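Local structure of superoxide dismutase 1 (Perkinsus marinus, 2CW2) at residues L38-N43 and L112-G117; N70-A73 and T78-S81; G122-L127 and D219-A224; V155-I158 and K163-I166. The protein probably converts superoxide into hydrogen peroxide and molecular oxygen, as an iron-dependent member of the iron/manganese superoxide dismutase family. One frame throughout, in Å; residues are numbered along the deposited sequence.

From the N terminus, the chain passes 38-43, runs through the helical hairpin and returns at 112-117, where contact 1 closes the first large loop. Contact 2 is a short closure within it, folding 78-81 back on 70-73 at the far end of helix 51-73, about 31 Å away between centres. A second large loop follows in series, from 122-127 to 219-224, and contact 3 closes it by pairing the first helix of the C-terminal region with the last helix of the chain. Contact 4, the beta hairpin, lies within that loop and meets contact 3 directly, with Leu164 CD1 3.7 Å from Leu127 C. None of the closures cross.

Contact 1 of 4, residues L38-N43 and L112-G117; sequences LPYVKN and LAPNGG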
loop_
_atom_site.group_PDB
_atom_site.type_symbol
_atom_site.label_atom_id
_atom_site.label_comp_id
_atom_site.label_asym_id
_atom_site.label_seq_id
_atom_site.Cartn_x
_atom_site.Cartn_y
_atom_site.Cartn_z
ATOM N N LEU A 38 -7.818 21.414 -4.688
ATOM C CA LEU A 38 -6.408 21.545 -5.032
ATOM C C LEU A 38 -6.092 23.021 -5.194
ATOM O O LEU A 38 -6.901 23.782 -5.748
ATOM C CB LEU A 38 -6.148 20.846 -6.359
ATOM C CG LEU A 38 -5.453 19.494 -6.462
ATOM C CD1 LEU A 38 -5.383 18.694 -5.161
ATOM C CD2 LEU A 38 -5.971 18.645 -7.634
ATOM N N PRO A 39 -4.924 23.443 -4.730
ATOM C CA PRO A 39 -4.496 24.839 -4.925
ATOM C C PRO A 39 -3.949 25.176 -6.322
ATOM O O PRO A 39 -3.399 26.266 -6.493
ATOM C CB PRO A 39 -3.431 25.056 -3.831
ATOM C CG PRO A 39 -3.066 23.678 -3.307
ATOM C CD PRO A 39 -3.967 22.652 -3.940
ATOM N N TYR A 40 -4.107 24.272 -7.291
ATOM C CA TYR A 40 -3.625 24.478 -8.658
ATOM C C TYR A 40 -4.501 23.646 -9.596
ATOM O O TYR A 40 -5.216 22.721 -9.149
ATOM C CB TYR A 40 -2.138 24.064 -8.783
ATOM C CG TYR A 40 -1.792 22.907 -7.859
ATOM C CD1 TYR A 40 -2.199 21.606 -8.161
ATOM C CD2 TYR A 40 -1.101 23.126 -6.661
ATOM C CE1 TYR A 40 -1.940 20.553 -7.295
ATOM C CE2 TYR A 40 -0.831 22.077 -5.785
ATOM C CZ TYR A 40 -1.259 20.790 -6.117
ATOM O OH TYR A 40 -1.004 19.740 -5.268
ATOM N N VAL A 41 -4.448 23.957 -10.888
ATOM C CA VAL A 41 -5.239 23.216 -11.867
ATOM C C VAL A 41 -4.581 21.848 -12.097
ATOM O O VAL A 41 -3.438 21.611 -11.677
ATOM C CB VAL A 41 -5.366 23.984 -13.188
ATOM C CG1 VAL A 41 -5.989 25.366 -12.930
ATOM C CG2 VAL A 41 -3.992 24.102 -13.837
ATOM N N LYS A 42 -5.306 20.950 -12.745
ATOM C CA LYS A 42 -4.878 19.559 -12.849
ATOM C C LYS A 42 -3.565 19.324 -13.593
ATOM O O LYS A 42 -2.827 18.386 -13.249
ATOM C CB LYS A 42 -5.994 18.710 -13.452
ATOM C CG LYS A 42 -7.236 18.637 -12.568
ATOM C CD LYS A 42 -6.984 17.799 -11.298
ATOM C CE LYS A 42 -8.247 17.667 -10.442
ATOM N NZ LYS A 42 -9.343 16.925 -11.130
ATOM N N ASN A 43 -3.242 20.171 -14.575
ATOM C CA ASN A 43 -2.006 19.949 -15.331
ATOM C C ASN A 43 -0.802 20.743 -14.798
ATOM O O ASN A 43 0.277 20.759 -15.404
ATOM C CB ASN A 43 -2.227 20.169 -16.847
ATOM C CG ASN A 43 -2.376 21.624 -17.224
ATOM O OD1 ASN A 43 -2.221 22.518 -16.388
ATOM N ND2 ASN A 43 -2.652 21.878 -18.516
ATOM N N LEU A 112 2.852 20.636 -2.501
ATOM C CA LEU A 112 3.332 20.705 -3.878
ATOM C C LEU A 112 2.911 22.035 -4.511
ATOM O O LEU A 112 1.958 22.664 -4.054
ATOM C CB LEU A 112 2.770 19.552 -4.726
ATOM C CG LEU A 112 2.703 18.181 -4.067
ATOM C CD1 LEU A 112 1.953 17.161 -4.935
ATOM C CD2 LEU A 112 4.122 17.736 -3.744
ATOM N N ALA A 113 3.609 22.461 -5.552
ATOM C CA ALA A 113 3.257 23.728 -6.208
ATOM C C ALA A 113 3.874 23.802 -7.610
ATOM O O ALA A 113 4.977 23.319 -7.834
ATOM C CB ALA A 113 3.717 24.915 -5.360
ATOM N N PRO A 114 3.151 24.400 -8.549
ATOM C CA PRO A 114 3.659 24.560 -9.921
ATOM C C PRO A 114 4.927 25.399 -9.998
ATOM O O PRO A 114 5.732 25.169 -10.906
ATOM C CB PRO A 114 2.516 25.272 -10.660
ATOM C CG PRO A 114 1.529 25.695 -9.622
ATOM C CD PRO A 114 1.802 24.958 -8.365
ATOM N N ASN A 115 5.116 26.357 -9.101
ATOM C CA ASN A 115 6.352 27.140 -9.158
ATOM C C ASN A 115 7.246 26.745 -7.989
ATOM O O ASN A 115 8.053 27.548 -7.501
ATOM C CB ASN A 115 6.063 28.645 -9.137
ATOM C CG ASN A 115 7.296 29.493 -9.485
ATOM O OD1 ASN A 115 8.077 29.136 -10.346
ATOM N ND2 ASN A 115 7.469 30.612 -8.785
ATOM N N GLY A 116 7.092 25.508 -7.525
ATOM C CA GLY A 116 7.859 25.054 -6.373
ATOM C C GLY A 116 9.175 24.407 -6.798
ATOM O O GLY A 116 9.698 24.685 -7.876
ATOM N N GLY A 117 9.699 23.534 -5.941
ATOM C CA GLY A 117 10.918 22.793 -6.228
ATOM C C GLY A 117 12.189 23.542 -5.897
ATOM O O GLY A 117 12.180 24.621 -5.278
#
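Tyr40 and Ala113 mark the nearest approach of the two backbones, with 7.3 Å between their CA atoms. Both segments are irregular: 38-43 is extended at Tyr40, while 112-117 folds into a type I turn from Ala113 to Gly116, closed by Gly116 N to Ala113 O at 3.1 Å. The space between them is filled mainly by the Tyr40 ring, which a first torsion of 33°, with CG between the backbone N and the carbonyl carbon, places against Leu112 and Pro114. Its CE2 lies 3.3 Å from Leu112 O, and CD2 packs at 3.8 Å against Pro114 CD, the proline ring passing at a slant. This ties the lead-in to helix 51-73 to the exit of helix 93-110, the two long arms of the alpha hairpin in iron/manganese superoxide dismutases. The side chain of Leu112 sits about 7 Å from that of the iron ligand His57 and about 10 Å from the bound iron. Pro39 CD lies 3.7 Å above one face of the Tyr40 ring, offset toward its rim. At the far end, Tyr40 OH is hydrogen-bonded to Phe109 O and also rests on Leu112, with CB 3.8 Å and CD1 3.9 Å from the hydroxyl oxygen.

Contact 2 of 4, residues N70-A73 and T78-S81; sequences NSIA and TIAS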
loop_
_atom_site.group_PDB
_atom_site.type_symbol
_atom_site.label_atom_id
_atom_site.label_comp_id
_atom_site.label_asym_id
_atom_site.label_seq_id
_atom_site.Cartn_x
_atom_site.Cartn_y
_atom_site.Cartn_z
ATOM N N ASN A 70 -17.530 11.128 6.620
ATOM C CA ASN A 70 -18.841 11.745 6.797
ATOM C C ASN A 70 -19.944 10.722 7.121
ATOM O O ASN A 70 -20.847 10.980 7.950
ATOM C CB ASN A 70 -19.186 12.592 5.563
ATOM C CG ASN A 70 -18.590 13.982 5.648
ATOM O OD1 ASN A 70 -18.299 14.467 6.747
ATOM N ND2 ASN A 70 -18.423 14.641 4.497
ATOM N N SER A 71 -19.843 9.557 6.492
ATOM C CA SER A 71 -20.763 8.463 6.749
ATOM C C SER A 71 -20.690 8.048 8.216
ATOM O O SER A 71 -21.715 7.806 8.853
ATOM C CB SER A 71 -20.474 7.282 5.810
ATOM O OG SER A 71 -21.493 6.293 5.892
ATOM N N ILE A 72 -19.472 7.983 8.752
ATOM C CA ILE A 72 -19.283 7.666 10.157
ATOM C C ILE A 72 -19.745 8.813 11.041
ATOM O O ILE A 72 -20.403 8.583 12.067
ATOM C CB ILE A 72 -17.815 7.305 10.436
ATOM C CG1 ILE A 72 -17.483 5.970 9.774
ATOM C CG2 ILE A 72 -17.530 7.240 11.948
ATOM C CD1 ILE A 72 -16.038 5.770 9.604
ATOM N N ALA A 73 -19.428 10.043 10.639
ATOM C CA ALA A 73 -19.826 11.230 11.407
ATOM C C ALA A 73 -21.341 11.300 11.572
ATOM O O ALA A 73 -21.839 11.738 12.615
ATOM C CB ALA A 73 -19.305 12.513 10.738
ATOM N N THR A 78 -19.704 12.041 18.328
ATOM C CA THR A 78 -18.385 12.241 18.898
ATOM C C THR A 78 -17.350 12.495 17.797
ATOM O O THR A 78 -16.585 13.470 17.846
ATOM C CB THR A 78 -17.992 10.992 19.745
ATOM O OG1 THR A 78 -18.597 11.080 21.041
ATOM C CG2 THR A 78 -16.505 10.983 20.059
ATOM N N ILE A 79 -17.328 11.621 16.797
ATOM C CA ILE A 79 -16.425 11.826 15.674
ATOM C C ILE A 79 -16.817 13.111 14.941
ATOM O O ILE A 79 -15.978 13.982 14.672
ATOM C CB ILE A 79 -16.465 10.631 14.715
ATOM C CG1 ILE A 79 -15.483 9.548 15.190
ATOM C CG2 ILE A 79 -16.110 11.072 13.295
ATOM C CD1 ILE A 79 -16.075 8.170 15.199
ATOM N N ALA A 80 -18.302 13.545 14.697
ATOM C CA ALA A 80 -18.634 14.842 14.114
ATOM C C ALA A 80 -18.131 16.040 14.932
ATOM O O ALA A 80 -17.886 17.103 14.372
ATOM C CB ALA A 80 -20.130 14.937 13.893
ATOM N N SER A 81 -17.975 15.884 16.242
ATOM C CA SER A 81 -17.576 17.010 17.081
ATOM C C SER A 81 -16.079 17.296 17.069
ATOM O O SER A 81 -15.651 18.367 17.505
ATOM C CB SER A 81 -18.077 16.835 18.521
ATOM O OG SER A 81 -17.332 15.853 19.232
#
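Ile72 and Ala73, at the end of helix 51-73, meet Ile79 and Ala80 of the short helix 77-81. Just before them, Asn70 takes no part in that meeting; its ND2 is hydrogen-bonded to Phe33 O. Ile72 then makes the first touch. With CG2 anti to the backbone N (and CG1 at chi1 -69°), the short branch reaches across, and its CG2 lies 3.7 Å from CD1 at the tip of Ile79, the two side chains passing at a slant. Gln98 and Pro95 of helix 93-110 touch Ile72 and Ile79 respectively, bringing the second long helix into the contact. Ala73 follows, and here the backbones draw together, 4.7 Å between the CA atoms of Ala73 and Ala80. Such closeness suits two small residues: Ala73 CB and Ala80 CB are 4.1 Å apart. Ile79 CG2 comes in beside them, 4.2 Å from Ala73 CA. In the second segment, Ser81 OG turns back to Thr78 O at 2.9 Å, the donor tilted 23° from the carbonyl plane, while Ile79 N is held by Asn76 OD1. The arrangement is a tight turn that packs the short helix 77-81 against the end of helix 51-73, within the connection between the two arms of the superoxide dismutase alpha hairpin.

Contact 3 of 4, residues G122-L127 and D219-A224; sequences GKIAEL and DNVAKA
Val221 points at helix 122-127 and divides its two methyl groups among three side chains there. CG1, anti to the backbone N (chi1 168°), serves two of them. Lys123 lies across it at about a right angle, using only the base of its chain: CG is 3.6 Å and CB 3.8 Å from Val221 CG1. Bends further along the lysine then lead its charged end away, so the contact itself is purely aliphatic. Leu127, one helical turn on, meets the same methyl tip to tip, with CD1 3.9 Å from Val221 CG1. The other branch, CG2, takes the third neighbour, and Ile124 slants past it with its own CG2 3.9 Å off. The helices that carry these groups are the opening helix of the C-terminal region, 122-132, and the last helix of the chain, 214-223. Their segment axes run 9.1 Å apart at the closest, with directions 81° to one another, and in this nearly perpendicular crossing Ile124 is the valine's nearest neighbour by CA. Apolar cover continues around it: Ile226 rests on both Leu127 and Val221, while Trp214 and Val217 pack on Ile124. A polar tie close by comes from Asn218, whose OD1 is hydrogen-bonded to Ile124 N near the start of the first helix. Beyond Val221 the last helix ends, with Ala224 N still bonded to Asn220 O at 3.1 Å.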
loop_
_atom_site.group_PDB
_atom_site.type_symbol
_atom_site.label_atom_id
_atom_site.label_comp_id
_atom_site.label_asym_id
_atom_site.label_seq_id
_atom_site.Cartn_x
_atom_site.Cartn_y
_atom_site.Cartn_z
ATOM N N GLY A 122 14.594 31.015 3.032
ATOM C CA GLY A 122 13.929 31.429 4.257
ATOM C C GLY A 122 14.212 30.532 5.455
ATOM O O GLY A 122 15.238 29.865 5.527
ATOM N N LYS A 123 13.290 30.494 6.409
ATOM C CA LYS A 123 13.566 29.793 7.653
ATOM C C LYS A 123 13.804 28.272 7.536
ATOM O O LYS A 123 14.672 27.747 8.232
ATOM C CB LYS A 123 12.494 30.073 8.717
ATOM C CG LYS A 123 12.988 29.729 10.118
ATOM C CD LYS A 123 13.965 30.802 10.627
ATOM C CE LYS A 123 13.304 32.207 10.662
ATOM N NZ LYS A 123 13.987 33.302 9.855
ATOM N N ILE A 124 13.066 27.553 6.694
ATOM C CA ILE A 124 13.345 26.094 6.636
ATOM C C ILE A 124 14.735 25.853 6.111
ATOM O O ILE A 124 15.363 24.872 6.481
ATOM C CB ILE A 124 12.422 25.214 5.728
ATOM C CG1 ILE A 124 11.467 26.036 4.913
ATOM C CG2 ILE A 124 11.944 23.884 6.439
ATOM C CD1 ILE A 124 12.123 26.447 3.654
ATOM N N ALA A 125 15.199 26.698 5.191
ATOM C CA ALA A 125 16.530 26.487 4.636
ATOM C C ALA A 125 17.555 26.549 5.761
ATOM O O ALA A 125 18.479 25.722 5.856
ATOM C CB ALA A 125 16.824 27.527 3.541
ATOM N N GLU A 126 17.375 27.531 6.639
ATOM C CA GLU A 126 18.243 27.716 7.792
ATOM C C GLU A 126 18.191 26.496 8.721
ATOM O O GLU A 126 19.225 26.011 9.172
ATOM C CB GLU A 126 17.821 28.995 8.543
ATOM C CG GLU A 126 18.621 29.329 9.789
ATOM C CD GLU A 126 18.102 30.600 10.455
ATOM O OE1 GLU A 126 17.751 30.541 11.658
ATOM O OE2 GLU A 126 18.017 31.648 9.755
ATOM N N LEU A 127 16.990 26.000 8.991
ATOM C CA LEU A 127 16.806 24.891 9.939
ATOM C C LEU A 127 17.314 23.594 9.344
ATOM O O LEU A 127 17.874 22.741 10.052
ATOM C CB LEU A 127 15.331 24.762 10.340
ATOM C CG LEU A 127 14.806 25.952 11.168
ATOM C CD1 LEU A 127 13.293 25.897 11.321
ATOM C CD2 LEU A 127 15.470 26.028 12.537
ATOM N N ASP A 219 5.502 28.549 5.886
ATOM C CA ASP A 219 4.339 28.909 6.681
ATOM C C ASP A 219 4.191 27.949 7.878
ATOM O O ASP A 219 3.838 28.365 8.979
ATOM C CB ASP A 219 3.055 28.848 5.841
ATOM C CG ASP A 219 2.953 29.960 4.797
ATOM O OD1 ASP A 219 3.658 30.997 4.909
ATOM O OD2 ASP A 219 2.153 29.888 3.827
ATOM N N ASN A 220 4.429 26.655 7.662
ATOM C CA ASN A 220 4.330 25.693 8.766
ATOM C C ASN A 220 5.378 26.001 9.828
ATOM O O ASN A 220 5.112 25.906 11.036
ATOM C CB ASN A 220 4.492 24.244 8.271
ATOM C CG ASN A 220 3.415 23.835 7.263
ATOM O OD1 ASN A 220 3.646 22.995 6.386
ATOM N ND2 ASN A 220 2.238 24.424 7.385
ATOM N N VAL A 221 6.579 26.352 9.371
ATOM C CA VAL A 221 7.649 26.749 10.280
ATOM C C VAL A 221 7.225 27.946 11.130
ATOM O O VAL A 221 7.342 27.915 12.367
ATOM C CB VAL A 221 8.943 27.083 9.515
ATOM C CG1 VAL A 221 9.984 27.788 10.435
ATOM C CG2 VAL A 221 9.533 25.798 8.868
ATOM N N ALA A 222 6.758 28.987 10.453
ATOM C CA ALA A 222 6.342 30.238 11.089
ATOM C C ALA A 222 5.265 30.005 12.142
ATOM O O ALA A 222 5.324 30.560 13.235
ATOM C CB ALA A 222 5.816 31.214 10.018
ATOM N N LYS A 223 4.270 29.197 11.795
ATOM C CA LYS A 223 3.170 28.887 12.705
ATOM C C LYS A 223 3.599 28.115 13.942
ATOM O O LYS A 223 3.031 28.294 15.028
ATOM C CB LYS A 223 2.083 28.111 11.968
ATOM C CG LYS A 223 1.205 29.023 11.117
ATOM C CD LYS A 223 0.321 28.235 10.169
ATOM C CE LYS A 223 -0.659 29.174 9.480
ATOM N NZ LYS A 223 -0.277 29.545 8.105
ATOM N N ALA A 224 4.569 27.221 13.777
ATOM C CA ALA A 224 5.152 26.535 14.921
ATOM C C ALA A 224 6.137 27.493 15.577
ATOM O O ALA A 224 6.515 28.501 14.992
ATOM C CB ALA A 224 5.851 25.270 14.486
#

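Contact 4 of 4, residues V155-I158 and K163-I166; sequences VWLI and KLKI
The beta hairpin of strands 153-159 and 164-170 supplies two of the three strands of the antiparallel sheet in the C-terminal region, with strand 181-187 on the other side of 153-159. Within 155-158 and 163-166, Ile158 and Lys165 form the hydrogen-bonded pair. Ile158 N gives a straight bond to Lys165 O (2.8 Å, 167° at the hydrogen), and Lys165 N returns one to Ile158 O at 3.0 Å, less straight. Leu157 and Ile166 form the adjoining non-hydrogen-bonded pair, their CA atoms 4.7 Å apart. On their face Val155 CG1 packs at 3.7 Å against Ile166 CG2. Leu157, its CG anti to the backbone N (chi1 175°), lets CD1 reach across to Leu164 CB at 4.2 Å. Helices 122-132 and 135-148 cover this face. On the other, Ile158 and Lys165 lie side by side, touching through CG2 and CB; the Trp156 side chain, about 11 Å from the bound iron, has NE1 bonded to Gly173 O. Ile158 O takes a second, softer approach from Leu164 CA at 3.3 Å, as Trp156 O does from Ile166 CA. These CA-H...O contacts supplement the two amide bonds, so the register rests on the backbone while the helix-covered face is left to apolar packing.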
loop_
_atom_site.group_PDB
_atom_site.type_symbol
_atom_site.label_atom_id
_atom_site.label_comp_id
_atom_site.label_asym_id
_atom_site.label_seq_id
_atom_site.Cartn_x
_atom_site.Cartn_y
_atom_site.Cartn_z
ATOM N N VAL A 155 6.179 9.756 4.384
ATOM C CA VAL A 155 7.389 10.231 5.049
ATOM C C VAL A 155 7.149 11.697 5.399
ATOM O O VAL A 155 6.606 12.451 4.586
ATOM C CB VAL A 155 8.644 10.069 4.173
ATOM C CG1 VAL A 155 9.890 10.611 4.904
ATOM C CG2 VAL A 155 8.845 8.618 3.796
ATOM N N TRP A 156 7.493 12.071 6.629
ATOM C CA TRP A 156 7.233 13.410 7.142
ATOM C C TRP A 156 8.538 14.085 7.555
ATOM O O TRP A 156 9.436 13.427 8.091
ATOM C CB TRP A 156 6.389 13.306 8.409
ATOM C CG TRP A 156 5.051 12.703 8.244
ATOM C CD1 TRP A 156 4.723 11.366 8.320
ATOM C CD2 TRP A 156 3.829 13.400 8.013
ATOM N NE1 TRP A 156 3.370 11.202 8.129
ATOM C CE2 TRP A 156 2.797 12.434 7.947
ATOM C CE3 TRP A 156 3.493 14.758 7.849
ATOM C CZ2 TRP A 156 1.461 12.776 7.732
ATOM C CZ3 TRP A 156 2.163 15.092 7.625
ATOM C CH2 TRP A 156 1.172 14.100 7.556
ATOM N N LEU A 157 8.645 15.384 7.285
ATOM C CA LEU A 157 9.606 16.233 7.982
ATOM C C LEU A 157 8.776 16.865 9.073
ATOM O O LEU A 157 7.727 17.467 8.788
ATOM C CB LEU A 157 10.163 17.344 7.074
ATOM C CG LEU A 157 11.071 18.303 7.876
ATOM C CD1 LEU A 157 12.271 17.527 8.402
ATOM C CD2 LEU A 157 11.553 19.417 6.998
ATOM N N ILE A 158 9.231 16.705 10.313
ATOM C CA ILE A 158 8.546 17.200 11.488
ATOM C C ILE A 158 9.423 18.181 12.271
ATOM O O ILE A 158 10.629 18.154 12.153
ATOM C CB ILE A 158 8.215 15.958 12.353
ATOM C CG1 ILE A 158 6.748 15.892 12.640
ATOM C CG2 ILE A 158 9.155 15.759 13.521
ATOM C CD1 ILE A 158 6.051 15.298 11.494
ATOM N N LYS A 163 13.131 20.933 16.883
ATOM C CA LYS A 163 14.192 20.258 16.130
ATOM C C LYS A 163 13.589 19.547 14.938
ATOM O O LYS A 163 12.535 18.939 15.071
ATOM C CB LYS A 163 14.823 19.171 17.001
ATOM C CG LYS A 163 16.305 19.318 17.298
ATOM C CD LYS A 163 17.190 19.220 16.059
ATOM C CE LYS A 163 18.647 18.952 16.448
ATOM N NZ LYS A 163 19.597 19.987 15.982
ATOM N N LEU A 164 14.269 19.590 13.799
ATOM C CA LEU A 164 13.794 18.915 12.595
ATOM C C LEU A 164 14.107 17.438 12.681
ATOM O O LEU A 164 15.187 17.040 13.124
ATOM C CB LEU A 164 14.489 19.475 11.361
ATOM C CG LEU A 164 14.215 20.896 10.895
ATOM C CD1 LEU A 164 14.630 21.030 9.413
ATOM C CD2 LEU A 164 12.754 21.268 11.074
ATOM N N LYS A 165 13.170 16.614 12.238
ATOM C CA LYS A 165 13.401 15.182 12.204
ATOM C C LYS A 165 12.568 14.553 11.098
ATOM O O LYS A 165 11.455 15.000 10.823
ATOM C CB LYS A 165 13.064 14.602 13.578
ATOM C CG LYS A 165 13.012 13.118 13.707
ATOM C CD LYS A 165 12.192 12.791 14.973
ATOM C CE LYS A 165 13.066 12.588 16.185
ATOM N NZ LYS A 165 12.264 12.151 17.376
ATOM N N ILE A 166 13.112 13.521 10.469
ATOM C CA ILE A 166 12.390 12.800 9.433
ATOM C C ILE A 166 11.744 11.589 10.082
ATOM O O ILE A 166 12.426 10.787 10.730
ATOM C CB ILE A 166 13.322 12.353 8.307
ATOM C CG1 ILE A 166 13.897 13.568 7.579
ATOM C CG2 ILE A 166 12.561 11.409 7.330
ATOM C CD1 ILE A 166 15.102 13.267 6.685
#